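Local atomic coordinates of fucose-binding lectin (Kordia periserrulae, PDB entry 6HTN), a protein that binds methyl alpha-L-fucoside in several pockets and probably acts as a carbohydrate-recognising beta-propeller lectin. Residues Ser47-Ala52 and Tyr69-Asp74; His65-Ala70 and Glu79-Lys84; Gln95-Ser100 and Tyr121-Val126. All blocks are in the same frame, centred on the assembly; numbering follows the deposited sequence.

Contact 1 of 3, residues Ser47-Ala52 and Tyr69-Asp74. Unlike the reference sequence in segment 69-74: D74 (reference Asn).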
ATOM      1  N   SER A  47      14.610   6.195  10.447  1.00 19.70           N
ATOM      2  CA  SER A  47      14.167   5.252   9.405  1.00 19.52           C
ATOM      3  C   SER A  47      12.741   4.788   9.718  1.00 20.52           C
ATOM      4  O   SER A  47      12.406   4.552  10.901  1.00 21.48           O
ATOM      5  CB  SER A  47      15.101   4.087   9.289  1.00 21.83           C
ATOM      6  OG  SER A  47      16.308   4.535   8.661  1.00 23.45           O
ATOM      7  N   ALA A  48      11.934   4.585   8.670  1.00 18.45           N
ATOM      8  CA  ALA A  48      10.587   4.005   8.866  1.00 17.63           C
ATOM      9  C   ALA A  48      10.201   3.267   7.592  1.00 20.11           C
ATOM     10  O   ALA A  48      10.941   3.360   6.568  1.00 19.50           O
ATOM     11  CB  ALA A  48       9.608   5.096   9.202  1.00 18.54           C
ATOM     12  N   ILE A  49       9.089   2.565   7.624  1.00 18.50           N
ATOM     13  CA  ILE A  49       8.588   1.803   6.448  1.00 18.47           C
ATOM     14  C   ILE A  49       7.140   2.189   6.139  1.00 18.98           C
ATOM     15  O   ILE A  49       6.505   1.558   5.273  1.00 21.32           O
ATOM     16  CB  ILE A  49       8.719   0.292   6.655  1.00 16.85           C
ATOM     17  CG1 ILE A  49       7.817  -0.250   7.781  1.00 18.86           C
ATOM     18  CG2 ILE A  49      10.184  -0.071   6.864  1.00 19.99           C
ATOM     19  CD1 ILE A  49       7.874  -1.743   7.927  1.00 21.59           C
ATOM     20  N   SER A  50       6.623   3.207   6.807  1.00 18.34           N
ATOM     21  CA  SER A  50       5.312   3.793   6.487  1.00 19.36           C
ATOM     22  C   SER A  50       5.437   5.311   6.491  1.00 20.39           C
ATOM     23  O   SER A  50       6.443   5.828   6.951  1.00 21.13           O
ATOM     24  CB  SER A  50       4.256   3.323   7.463  1.00 20.38           C
ATOM     25  OG  SER A  50       4.435   4.005   8.711  1.00 19.52           O
ATOM     26  N   GLY A  51       4.333   5.923   6.097  1.00 21.89           N
ATOM     27  CA  GLY A  51       4.133   7.343   6.388  1.00 23.04           C
ATOM     28  C   GLY A  51       3.950   7.554   7.866  1.00 19.39           C
ATOM     29  O   GLY A  51       4.019   6.639   8.679  1.00 21.14           O
ATOM     30  N   ALA A  52       3.698   8.794   8.243  1.00 20.26           N
ATOM     31  CA  ALA A  52       3.619   9.168   9.655  1.00 22.06           C
ATOM     32  C   ALA A  52       2.296   9.883   9.905  1.00 22.03           C
ATOM     33  O   ALA A  52       1.818  10.638   9.057  1.00 31.79           O
ATOM     34  CB  ALA A  52       4.802  10.010   9.989  1.00 22.88           C
ATOM     35  N   TYR A  69       3.919   9.364  14.594  1.00 18.21           N
ATOM     36  CA  TYR A  69       3.768   7.901  14.694  1.00 17.58           C
ATOM     37  C   TYR A  69       3.931   7.253  13.322  1.00 16.60           C
ATOM     38  O   TYR A  69       3.255   7.651  12.367  1.00 18.11           O
ATOM     39  CB  TYR A  69       2.388   7.557  15.301  1.00 14.56           C
ATOM     40  CG  TYR A  69       2.155   8.153  16.668  1.00 13.99           C
ATOM     41  CD1 TYR A  69       2.629   7.508  17.799  1.00 16.25           C
ATOM     42  CD2 TYR A  69       1.583   9.407  16.798  1.00 16.68           C
ATOM     43  CE1 TYR A  69       2.477   8.091  19.054  1.00 18.17           C
ATOM     44  CE2 TYR A  69       1.448  10.008  18.034  1.00 15.96           C
ATOM     45  CZ  TYR A  69       1.914   9.356  19.162  1.00 18.45           C
ATOM     46  OH  TYR A  69       1.841   9.976  20.388  1.00 18.31           O
ATOM     47  N   ALA A  70       4.822   6.285  13.231  1.00 17.10           N
ATOM     48  CA  ALA A  70       5.099   5.569  11.988  1.00 15.75           C
ATOM     49  C   ALA A  70       5.372   4.125  12.302  1.00 17.94           C
ATOM     50  O   ALA A  70       5.455   3.755  13.461  1.00 18.83           O
ATOM     51  CB  ALA A  70       6.284   6.190  11.259  1.00 17.55           C
ATOM     52  N   ILE A  71       5.499   3.306  11.278  1.00 17.56           N
ATOM     53  CA  ILE A  71       5.957   1.908  11.439  1.00 17.33           C
ATOM     54  C   ILE A  71       7.477   1.880  11.268  1.00 17.42           C
ATOM     55  O   ILE A  71       7.991   2.356  10.250  1.00 18.18           O
ATOM     56  CB  ILE A  71       5.246   0.970  10.465  1.00 17.93           C
ATOM     57  CG1 ILE A  71       3.722   1.128  10.514  1.00 19.85           C
ATOM     58  CG2 ILE A  71       5.690  -0.461  10.763  1.00 19.58           C
ATOM     59  CD1 ILE A  71       3.151   1.102  11.911  1.00 20.95           C
ATOM     60  N   GLY A  72       8.170   1.363  12.279  1.00 17.97           N
ATOM     61  CA  GLY A  72       9.636   1.276  12.181  1.00 18.73           C
ATOM     62  C   GLY A  72      10.079   0.073  11.359  1.00 21.55           C
ATOM     63  O   GLY A  72       9.265  -0.720  10.920  1.00 19.28           O
ATOM     64  N   THR A  73      11.408  -0.067  11.248  1.00 20.58           N
ATOM     65  CA  THR A  73      11.991  -1.091  10.370  1.00 20.40           C
ATOM     66  C   THR A  73      11.845  -2.470  10.989  1.00 21.04           C
ATOM     67  O   THR A  73      12.136  -3.438  10.266  1.00 21.72           O
ATOM     68  CB  THR A  73      13.443  -0.737  10.029  1.00 22.11           C
ATOM     69  OG1 THR A  73      14.151  -0.782  11.269  1.00 22.69           O
ATOM     70  CG2 THR A  73      13.548   0.605   9.357  1.00 22.76           C
ATOM     71  N   ASP A  74      11.360  -2.587  12.221  1.00 19.48           N
ATOM     72  CA  ASP A  74      11.024  -3.900  12.839  1.00 22.07           C
ATOM     73  C   ASP A  74       9.518  -4.221  12.787  1.00 18.99           C
ATOM     74  O   ASP A  74       9.078  -5.196  13.418  1.00 19.82           O
ATOM     75  CB  ASP A  74      11.476  -3.930  14.296  1.00 26.17           C
ATOM     76  CG  ASP A  74      10.823  -2.832  15.145  1.00 29.56           C
ATOM     77  OD1 ASP A  74      10.092  -1.928  14.589  1.00 25.87           O
ATOM     78  OD2 ASP A  74      11.121  -2.824  16.382  1.00 35.38           O
TER
HETATM   79  O   HOH W   1      12.830   2.239  12.443  1.00 25.57           O
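I49 and S50 fasten two bonds on a single residue, I71. The backbone N of I49 donates to the carbonyl O of I71 at 2.9 Å, nearly straight at 165°. One residue on, the hydroxyl takes over the backbone's job: S50 OG accepts from I71 N, also at 2.9 Å. S50 has OG tucked between its own N and carbonyl carbon (chi1 75°), which lets the same oxygen donate to G51 O at 2.7 Å, in the carbonyl plane and on a lone pair; with its proton given to G51, the oxygen meets I71 N as an acceptor. Farther along, A52 CA brings its hydrogen toward Y69 O, 3.1 Å away, while at the other end water 1 links S47 O to T73 N. The I49 side chain lies aslant that of I71, CG1 to CG2 at 3.7 Å, and its CD1 rests near G72 O. The A48 methyl meets that of A70, and S47 CB touches T73 CG2. I49 also packs on N125 of the second subunit. In this propeller lectin the linker from strand 37-39 to strand 53-58 lies along the second strand of the next antiparallel sheet.

Contact 2 of 3, residues His65-Ala70 and Glu79-Lys84. With MFU (methyl alpha-L-fucopyranoside), chain H; MFU (methyl alpha-L-fucopyranoside), chain G.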
ATOM      1  N   HIS A  65       4.073  21.091  21.362  1.00 20.45           N
ATOM      2  CA  HIS A  65       4.503  19.706  21.568  1.00 19.50           C
ATOM      3  C   HIS A  65       3.999  18.926  20.353  1.00 22.07           C
ATOM      4  O   HIS A  65       2.839  19.175  19.941  1.00 19.20           O
ATOM      5  CB  HIS A  65       3.894  19.093  22.830  1.00 21.90           C
ATOM      6  CG  HIS A  65       4.289  19.851  24.055  1.00 21.08           C
ATOM      7  ND1 HIS A  65       5.233  19.333  24.913  1.00 24.44           N
ATOM      8  CD2 HIS A  65       3.873  21.044  24.539  1.00 25.55           C
ATOM      9  CE1 HIS A  65       5.409  20.239  25.916  1.00 26.48           C
ATOM     10  NE2 HIS A  65       4.620  21.292  25.684  1.00 26.93           N
ATOM     11  N   ILE A  66       4.848  18.079  19.792  1.00 19.74           N
ATOM     12  CA  ILE A  66       4.459  17.327  18.574  1.00 19.29           C
ATOM     13  C   ILE A  66       4.731  15.857  18.833  1.00 19.32           C
ATOM     14  O   ILE A  66       5.721  15.476  19.452  1.00 18.60           O
ATOM     15  CB  ILE A  66       5.233  17.820  17.336  1.00 16.98           C
ATOM     16  CG1 ILE A  66       5.127  19.319  17.133  1.00 17.50           C
ATOM     17  CG2 ILE A  66       4.795  17.045  16.101  1.00 18.46           C
ATOM     18  CD1 ILE A  66       6.033  19.887  16.049  1.00 20.24           C
ATOM     19  N   ARG A  67       3.824  14.996  18.349  1.00 16.95           N
ATOM     20  CA  ARG A  67       4.030  13.555  18.388  1.00 18.46           C
ATOM     21  C   ARG A  67       3.761  13.003  16.988  1.00 18.85           C
ATOM     22  O   ARG A  67       2.742  13.337  16.383  1.00 17.40           O
ATOM     23  CB  ARG A  67       3.097  12.905  19.419  1.00 17.06           C
ATOM     24  CG  ARG A  67       3.327  13.347  20.858  1.00 18.22           C
ATOM     25  CD  ARG A  67       4.630  12.834  21.392  1.00 21.38           C
ATOM     26  NE  ARG A  67       4.855  13.200  22.811  1.00 20.11           N
ATOM     27  CZ  ARG A  67       5.377  14.346  23.208  1.00 20.54           C
ATOM     28  NH1 ARG A  67       5.725  15.304  22.359  1.00 20.27           N
ATOM     29  NH2 ARG A  67       5.537  14.528  24.514  1.00 20.48           N
ATOM     30  N   VAL A  68       4.693  12.195  16.512  1.00 18.83           N
ATOM     31  CA  VAL A  68       4.657  11.605  15.154  1.00 18.77           C
ATOM     32  C   VAL A  68       4.747  10.097  15.328  1.00 15.67           C
ATOM     33  O   VAL A  68       5.559   9.605  16.117  1.00 16.82           O
ATOM     34  CB  VAL A  68       5.860  12.152  14.327  1.00 20.58           C
ATOM     35  CG1 VAL A  68       5.969  11.544  12.993  1.00 24.72           C
ATOM     36  CG2 VAL A  68       5.786  13.636  14.197  1.00 21.27           C
ATOM     37  N   TYR A  69       3.919   9.364  14.594  1.00 18.21           N
ATOM     38  CA  TYR A  69       3.768   7.901  14.694  1.00 17.58           C
ATOM     39  C   TYR A  69       3.931   7.253  13.322  1.00 16.60           C
ATOM     40  O   TYR A  69       3.255   7.651  12.367  1.00 18.11           O
ATOM     41  CB  TYR A  69       2.388   7.557  15.301  1.00 14.56           C
ATOM     42  CG  TYR A  69       2.155   8.153  16.668  1.00 13.99           C
ATOM     43  CD1 TYR A  69       2.629   7.508  17.799  1.00 16.25           C
ATOM     44  CD2 TYR A  69       1.583   9.407  16.798  1.00 16.68           C
ATOM     45  CE1 TYR A  69       2.477   8.091  19.054  1.00 18.17           C
ATOM     46  CE2 TYR A  69       1.448  10.008  18.034  1.00 15.96           C
ATOM     47  CZ  TYR A  69       1.914   9.356  19.162  1.00 18.45           C
ATOM     48  OH  TYR A  69       1.841   9.976  20.388  1.00 18.31           O
ATOM     49  N   ALA A  70       4.822   6.285  13.231  1.00 17.10           N
ATOM     50  CA  ALA A  70       5.099   5.569  11.988  1.00 15.75           C
ATOM     51  C   ALA A  70       5.372   4.125  12.302  1.00 17.94           C
ATOM     52  O   ALA A  70       5.455   3.755  13.461  1.00 18.83           O
ATOM     53  CB  ALA A  70       6.284   6.190  11.259  1.00 17.55           C
ATOM     54  N   GLU A  79       7.200   6.089  18.004  1.00 18.93           N
ATOM     55  CA  GLU A  79       6.679   7.388  18.419  1.00 17.24           C
ATOM     56  C   GLU A  79       7.876   8.361  18.505  1.00 17.32           C
ATOM     57  O   GLU A  79       8.792   8.026  19.247  1.00 21.70           O
ATOM     58  CB  GLU A  79       5.981   7.279  19.758  1.00 18.47           C
ATOM     59  CG  GLU A  79       5.529   8.648  20.286  1.00 19.68           C
ATOM     60  CD  GLU A  79       4.915   8.615  21.678  1.00 19.65           C
ATOM     61  OE1 GLU A  79       5.481   7.894  22.551  1.00 20.89           O
ATOM     62  OE2 GLU A  79       3.919   9.372  21.904  1.00 19.19           O
ATOM     63  N   LEU A  80       7.803   9.442  17.794  1.00 18.59           N
ATOM     64  CA  LEU A  80       8.823  10.521  17.831  1.00 19.38           C
ATOM     65  C   LEU A  80       8.205  11.764  18.465  1.00 21.51           C
ATOM     66  O   LEU A  80       7.073  12.177  18.128  1.00 20.66           O
ATOM     67  CB  LEU A  80       9.360  10.764  16.438  1.00 19.77           C
ATOM     68  CG  LEU A  80       9.939   9.517  15.795  1.00 23.99           C
ATOM     69  CD1 LEU A  80      10.152   9.772  14.304  1.00 27.47           C
ATOM     70  CD2 LEU A  80      11.212   9.017  16.473  1.00 25.01           C
ATOM     71  N   CYS A  81       8.926  12.332  19.417  1.00 20.34           N
ATOM     72  CA  CYS A  81       8.392  13.393  20.297  1.00 19.57           C
ATOM     73  C   CYS A  81       9.247  14.662  20.228  1.00 20.34           C
ATOM     74  O   CYS A  81      10.486  14.548  20.330  1.00 23.11           O
ATOM     75  CB  CYS A  81       8.432  12.937  21.739  1.00 22.36           C
ATOM     76  SG  CYS A  81       7.667  11.316  22.016  1.00 22.87           S
ATOM     77  N   TRP A  82       8.585  15.786  20.223  1.00 20.50           N
ATOM     78  CA  TRP A  82       9.184  17.131  20.377  1.00 19.88           C
ATOM     79  C   TRP A  82       8.446  17.838  21.500  1.00 21.09           C
ATOM     80  O   TRP A  82       7.217  18.009  21.404  1.00 20.72           O
ATOM     81  CB  TRP A  82       9.074  17.907  19.094  1.00 22.08           C
ATOM     82  CG  TRP A  82       9.625  19.307  19.149  1.00 20.87           C
ATOM     83  CD1 TRP A  82       9.004  20.437  19.574  1.00 22.32           C
ATOM     84  CD2 TRP A  82      10.944  19.687  18.720  1.00 21.54           C
ATOM     85  NE1 TRP A  82       9.865  21.508  19.452  1.00 25.37           N
ATOM     86  CE2 TRP A  82      11.054  21.068  18.952  1.00 23.54           C
ATOM     87  CE3 TRP A  82      12.035  18.978  18.239  1.00 24.47           C
ATOM     88  CZ2 TRP A  82      12.217  21.767  18.596  1.00 26.18           C
ATOM     89  CZ3 TRP A  82      13.181  19.671  17.894  1.00 26.40           C
ATOM     90  CH2 TRP A  82      13.264  21.048  18.090  1.00 24.40           C
ATOM     91  N   ASP A  83       9.180  18.342  22.499  1.00 23.06           N
ATOM     92  CA  ASP A  83       8.599  19.129  23.615  1.00 25.09           C
ATOM     93  C   ASP A  83       9.204  20.528  23.706  1.00 26.69           C
ATOM     94  O   ASP A  83       8.575  21.401  24.302  1.00 26.80           O
ATOM     95  CB  ASP A  83       8.766  18.415  24.957  1.00 26.51           C
ATOM     96  CG  ASP A  83       8.016  17.106  25.052  1.00 23.26           C
ATOM     97  OD1 ASP A  83       6.825  17.092  24.624  1.00 25.72           O
ATOM     98  OD2 ASP A  83       8.574  16.158  25.612  1.00 26.68           O
ATOM     99  N   LYS A  84      10.382  20.736  23.143  1.00 25.69           N
ATOM    100  CA  LYS A  84      11.064  22.035  23.347  1.00 28.86           C
ATOM    101  C   LYS A  84      12.171  22.207  22.323  1.00 23.83           C
ATOM    102  O   LYS A  84      12.116  23.209  21.624  1.00 28.74           O
ATOM    103  CB  LYS A  84      11.623  22.121  24.768  1.00 30.46           C
ATOM    104  CG  LYS A  84      12.353  23.431  25.087  1.00 37.84           C
ATOM    105  CD  LYS A  84      11.598  24.450  25.864  1.00 44.19           C
ATOM    106  CE  LYS A  84      12.323  25.791  25.858  1.00 47.77           C
ATOM    107  NZ  LYS A  84      13.431  25.852  26.841  1.00 42.51           N
TER
HETATM  108  C1  MFU H 202       6.156  11.314  26.563  1.00 21.88           C
HETATM  109  C2  MFU H 202       6.111  10.061  25.690  1.00 19.05           C
HETATM  110  C3  MFU H 202       4.731   9.427  25.844  1.00 21.24           C
HETATM  111  C4  MFU H 202       3.686  10.410  25.420  1.00 19.71           C
HETATM  112  C5  MFU H 202       3.797  11.653  26.344  1.00 20.36           C
HETATM  113  C6  MFU H 202       2.778  12.701  25.968  1.00 18.88           C
HETATM  114  O1  MFU H 202       6.082  10.836  27.917  1.00 25.44           O
HETATM  115  O2  MFU H 202       7.147   9.186  26.146  1.00 22.62           O
HETATM  116  O3  MFU H 202       4.702   8.209  25.092  1.00 22.00           O
HETATM  117  O4  MFU H 202       3.856  10.876  24.087  1.00 20.81           O
HETATM  118  O5  MFU H 202       5.153  12.224  26.151  1.00 21.28           O
HETATM  119  CM  MFU H 202       6.046  11.996  28.769  1.00 30.02           C
HETATM  120  C1  MFU G 201      11.310  23.774  14.168  1.00 20.90           C
HETATM  121  C2  MFU G 201      11.595  22.351  13.683  1.00 21.14           C
HETATM  122  C3  MFU G 201      11.491  21.282  14.719  1.00 19.33           C
HETATM  123  C4  MFU G 201      10.080  21.308  15.286  1.00 18.28           C
HETATM  124  C5  MFU G 201       9.940  22.757  15.782  1.00 19.37           C
HETATM  125  C6  MFU G 201       8.490  22.975  16.317  1.00 20.44           C
HETATM  126  O1  MFU G 201      12.284  23.903  15.143  1.00 24.11           O
HETATM  127  O2  MFU G 201      13.002  22.291  13.244  1.00 22.15           O
HETATM  128  O3  MFU G 201      11.731  19.942  14.230  1.00 21.20           O
HETATM  129  O4  MFU G 201       9.084  21.144  14.248  1.00 19.67           O
HETATM  130  O5  MFU G 201       9.960  23.716  14.718  1.00 21.60           O
HETATM  131  CM  MFU G 201      12.223  25.236  15.721  1.00 25.24           C
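Strands 65-70 and 79-82 run antiparallel, their axes 4.7 Å apart at 165°, with I66-W82 and V68-L80 as hydrogen-bonded pairs and R67-C81 and Y69-E79 as non-hydrogen-bonded ones. The R67 chain bends at chi2 (-69°), laying the guanidinium over C81 and alongside the sugar of chain H: NE donates to O4 at 2.8 Å and NH2 to the ring oxygen O5. NH1 and NH2 both grip D83 OD1 end-on, NH2 at 2.9 Å on the syn lone pair. H65 ND1 reaches that oxygen at 2.8 Å, on the anti side but tilted out of the carboxylate plane, so three N-H groups converge on it; D83 OD2 goes to Y88. On the same face E79, extended beyond CG, accepts from two sugar hydroxyls, O3 to OE1 and O4 to OE2, each at 2.7 Å. Y69 runs beside E79 and donates its OH to OE2 at 2.6 Å, a second-shell bond that steadies the carboxylate. On the other face I66 and W82 serve the fucoside of chain G, whose C4 sits 3.7 Å above the centre of the indole. The hairpin thus contributes to two sites, an arrangement characteristic of fucose-binding propeller lectins, with pockets between adjacent blades.

Contact 3 of 3, residues Gln95-Ser100 and Tyr121-Val126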
ATOM      1  N   GLN A  95       6.250  -1.207  21.316  1.00 22.09           N
ATOM      2  CA  GLN A  95       5.255  -2.002  22.082  1.00 21.54           C
ATOM      3  C   GLN A  95       4.351  -2.848  21.162  1.00 23.08           C
ATOM      4  O   GLN A  95       3.962  -3.963  21.559  1.00 24.71           O
ATOM      5  CB  GLN A  95       4.431  -1.119  23.000  1.00 23.02           C
ATOM      6  CG  GLN A  95       5.263  -0.462  24.107  1.00 25.05           C
ATOM      7  CD  GLN A  95       4.358   0.118  25.174  1.00 26.35           C
ATOM      8  OE1 GLN A  95       3.433  -0.566  25.642  1.00 27.04           O
ATOM      9  NE2 GLN A  95       4.619   1.351  25.593  1.00 25.02           N
ATOM     10  N   PHE A  96       3.954  -2.327  19.995  1.00 19.66           N
ATOM     11  CA  PHE A  96       2.893  -2.959  19.197  1.00 21.84           C
ATOM     12  C   PHE A  96       3.296  -3.041  17.736  1.00 20.57           C
ATOM     13  O   PHE A  96       3.890  -2.112  17.177  1.00 20.30           O
ATOM     14  CB  PHE A  96       1.594  -2.155  19.316  1.00 19.83           C
ATOM     15  CG  PHE A  96       1.110  -2.018  20.738  1.00 20.77           C
ATOM     16  CD1 PHE A  96       0.539  -3.104  21.383  1.00 22.37           C
ATOM     17  CD2 PHE A  96       1.238  -0.831  21.407  1.00 21.29           C
ATOM     18  CE1 PHE A  96       0.091  -2.992  22.692  1.00 26.57           C
ATOM     19  CE2 PHE A  96       0.810  -0.721  22.727  1.00 23.18           C
ATOM     20  CZ  PHE A  96       0.242  -1.785  23.351  1.00 22.50           C
ATOM     21  N   TYR A  97       2.866  -4.127  17.094  1.00 21.38           N
ATOM     22  CA  TYR A  97       2.992  -4.257  15.639  1.00 20.98           C
ATOM     23  C   TYR A  97       2.011  -3.343  14.954  1.00 20.87           C
ATOM     24  O   TYR A  97       0.853  -3.234  15.398  1.00 20.52           O
ATOM     25  CB  TYR A  97       2.708  -5.688  15.190  1.00 19.08           C
ATOM     26  CG  TYR A  97       3.814  -6.659  15.519  1.00 20.45           C
ATOM     27  CD1 TYR A  97       5.015  -6.633  14.834  1.00 20.81           C
ATOM     28  CD2 TYR A  97       3.639  -7.620  16.481  1.00 23.91           C
ATOM     29  CE1 TYR A  97       6.024  -7.540  15.101  1.00 22.56           C
ATOM     30  CE2 TYR A  97       4.629  -8.551  16.763  1.00 25.32           C
ATOM     31  CZ  TYR A  97       5.837  -8.501  16.075  1.00 22.78           C
ATOM     32  OH  TYR A  97       6.796  -9.443  16.368  1.00 26.25           O
ATOM     33  N   GLY A  98       2.442  -2.712  13.871  1.00 19.00           N
ATOM     34  CA  GLY A  98       1.559  -1.896  13.037  1.00 17.65           C
ATOM     35  C   GLY A  98       1.673  -2.285  11.608  1.00 19.62           C
ATOM     36  O   GLY A  98       2.768  -2.517  11.131  1.00 23.47           O
ATOM     37  N   ALA A  99       0.540  -2.356  10.927  1.00 20.24           N
ATOM     38  CA  ALA A  99       0.465  -2.830   9.548  1.00 21.40           C
ATOM     39  C   ALA A  99      -0.083  -1.736   8.645  1.00 27.15           C
ATOM     40  O   ALA A  99      -0.401  -2.021   7.540  1.00 27.11           O
ATOM     41  CB  ALA A  99      -0.369  -4.096   9.562  1.00 23.30           C
ATOM     42  N   SER A 100      -0.229  -0.528   9.164  1.00 24.55           N
ATOM     43  CA  SER A 100      -0.835   0.610   8.465  1.00 23.30           C
ATOM     44  C   SER A 100      -0.172   1.888   8.995  1.00 20.55           C
ATOM     45  O   SER A 100       0.281   1.855  10.090  1.00 22.19           O
ATOM     46  CB  SER A 100      -2.359   0.576   8.581  1.00 23.97           C
ATOM     47  OG  SER A 100      -2.787   0.741   9.948  1.00 21.56           O
ATOM     48  N   TYR A 121      -3.827  -0.779  12.223  1.00 16.58           N
ATOM     49  CA  TYR A 121      -3.987  -2.234  12.159  1.00 15.91           C
ATOM     50  C   TYR A 121      -2.799  -2.919  12.826  1.00 17.59           C
ATOM     51  O   TYR A 121      -1.672  -2.442  12.687  1.00 20.26           O
ATOM     52  CB  TYR A 121      -4.122  -2.683  10.715  1.00 17.20           C
ATOM     53  CG  TYR A 121      -5.506  -2.525  10.125  1.00 18.25           C
ATOM     54  CD1 TYR A 121      -6.445  -3.535  10.274  1.00 20.55           C
ATOM     55  CD2 TYR A 121      -5.867  -1.397   9.428  1.00 22.11           C
ATOM     56  CE1 TYR A 121      -7.686  -3.454   9.681  1.00 23.53           C
ATOM     57  CE2 TYR A 121      -7.104  -1.312   8.800  1.00 23.26           C
ATOM     58  CZ  TYR A 121      -8.022  -2.340   8.954  1.00 22.73           C
ATOM     59  OH  TYR A 121      -9.261  -2.237   8.372  1.00 28.80           O
ATOM     60  N   ASN A 122      -3.041  -4.084  13.402  1.00 15.92           N
ATOM     61  CA  ASN A 122      -1.945  -4.913  13.947  1.00 16.73           C
ATOM     62  C   ASN A 122      -1.731  -6.136  13.046  1.00 17.03           C
ATOM     63  O   ASN A 122      -2.286  -6.221  11.920  1.00 18.19           O
ATOM     64  CB  ASN A 122      -2.179  -5.232  15.419  1.00 17.64           C
ATOM     65  CG  ASN A 122      -3.250  -6.264  15.664  1.00 19.98           C
ATOM     66  OD1 ASN A 122      -3.822  -6.828  14.705  1.00 18.05           O
ATOM     67  ND2 ASN A 122      -3.501  -6.549  16.958  1.00 19.89           N
ATOM     68  N   GLN A 123      -0.876  -7.022  13.515  1.00 16.44           N
ATOM     69  CA  GLN A 123      -0.439  -8.166  12.709  1.00 18.07           C
ATOM     70  C   GLN A 123      -1.608  -9.127  12.422  1.00 19.13           C
ATOM     71  O   GLN A 123      -1.528  -9.907  11.476  1.00 20.30           O
ATOM     72  CB  GLN A 123       0.710  -8.910  13.426  1.00 21.28           C
ATOM     73  CG  GLN A 123       0.312  -9.665  14.683  1.00 21.66           C
ATOM     74  CD  GLN A 123       0.159  -8.877  15.967  1.00 25.21           C
ATOM     75  OE1 GLN A 123       0.102  -7.643  16.024  1.00 22.06           O
ATOM     76  NE2 GLN A 123       0.193  -9.626  17.067  1.00 31.71           N
ATOM     77  N   ASP A 124      -2.654  -9.109  13.254  1.00 18.61           N
ATOM     78  CA  ASP A 124      -3.840  -9.953  13.093  1.00 18.68           C
ATOM     79  C   ASP A 124      -4.918  -9.276  12.240  1.00 16.67           C
ATOM     80  O   ASP A 124      -6.057  -9.771  12.191  1.00 17.74           O
ATOM     81  CB  ASP A 124      -4.376 -10.336  14.458  1.00 19.64           C
ATOM     82  CG  ASP A 124      -3.424 -11.224  15.238  1.00 21.37           C
ATOM     83  OD1 ASP A 124      -2.895 -12.164  14.681  1.00 21.01           O
ATOM     84  OD2 ASP A 124      -3.229 -10.936  16.445  1.00 26.86           O
ATOM     85  N   ASN A 125      -4.601  -8.158  11.594  1.00 17.44           N
ATOM     86  CA  ASN A 125      -5.564  -7.400  10.762  1.00 17.21           C
ATOM     87  C   ASN A 125      -6.738  -6.899  11.630  1.00 18.01           C
ATOM     88  O   ASN A 125      -7.889  -6.877  11.164  1.00 19.18           O
ATOM     89  CB  ASN A 125      -6.062  -8.233   9.571  1.00 17.28           C
ATOM     90  CG  ASN A 125      -6.937  -7.405   8.639  1.00 19.39           C
ATOM     91  OD1 ASN A 125      -6.553  -6.259   8.337  1.00 20.78           O
ATOM     92  ND2 ASN A 125      -8.062  -7.958   8.186  1.00 20.68           N
ATOM     93  N   VAL A 126      -6.433  -6.488  12.848  1.00 16.58           N
ATOM     94  CA  VAL A 126      -7.397  -5.852  13.742  1.00 16.90           C
ATOM     95  C   VAL A 126      -6.996  -4.395  13.896  1.00 18.03           C
ATOM     96  O   VAL A 126      -5.825  -4.108  14.211  1.00 18.13           O
ATOM     97  CB  VAL A 126      -7.476  -6.543  15.098  1.00 20.38           C
ATOM     98  CG1 VAL A 126      -8.508  -5.876  15.991  1.00 20.56           C
ATOM     99  CG2 VAL A 126      -7.822  -8.030  14.934  1.00 21.25           C
TER
HETATM  100  O   HOH W   2       0.796  -5.940  18.227  1.00 23.10           O
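Y121 meets A99 and S100 where the strand 114-121 gives way to a type I beta turn, N122 to N125, at the tip of the blade's hairpin; the partner, 95-100, belongs to the linker arriving from the preceding blade. Both backbone ends of Y121 are engaged. Its N donates to S100 OG at 2.9 Å, and the same OG lies at the edge of the Y121 ring, close to the ring plane. Its carbonyl O accepts from A99 N at 2.8 Å, the donor standing 37° out of the carbonyl plane, and also has G98 CA nearby at 3.3 Å. The A99 methyl packs on Y121 CB, while the phenol OH goes on to Q127. N122 follows, its CB 3.6 Å from Y97 O. Its amide looks inward: OD1 accepts from D124 N, an Asx turn, and on its opposite face from V126 N, bracing the loop from within. Q123 then leans back to the linker, its chain bent at chi2 (-80°) and its amide turned 63° from the Y97 ring. D124 and N125 face outward to other chains: D124 OD1 bonds Y97 OH of the second subunit, and N125 ND2 bonds T73 O there. The Y97 OH of this chain reciprocates with D124 of the second subunit, so the linker-turn pairing lies in an interface. Within the chain, Q123 OE1 rests 3.4 Å from Y97 CB and accepts a bond at 2.9 Å from water 2, which in turn accepts from Y97 N.

Contact 1 and contact 3 present the same motif in successive blades: a linker residue's N bonds to a strand carbonyl, and the next residue, a serine, offers OG to the N of that same strand residue. Their centres are 12 Å apart and they touch, I71 CD1 lying 3.5 Å from S100 O. Both also touch the second subunit. Contact 2 shares strand 64-71 with contact 1, through Y69 and A70, and A52 CB packs 3.6 Å from V68 CG1. Y69 therefore joins linker to fucoside site, its side chain about 4 Å from the bound methyl fucoside, nearest atoms. Contact 3 lies farther out, about 20 Å from contact 2 between centres.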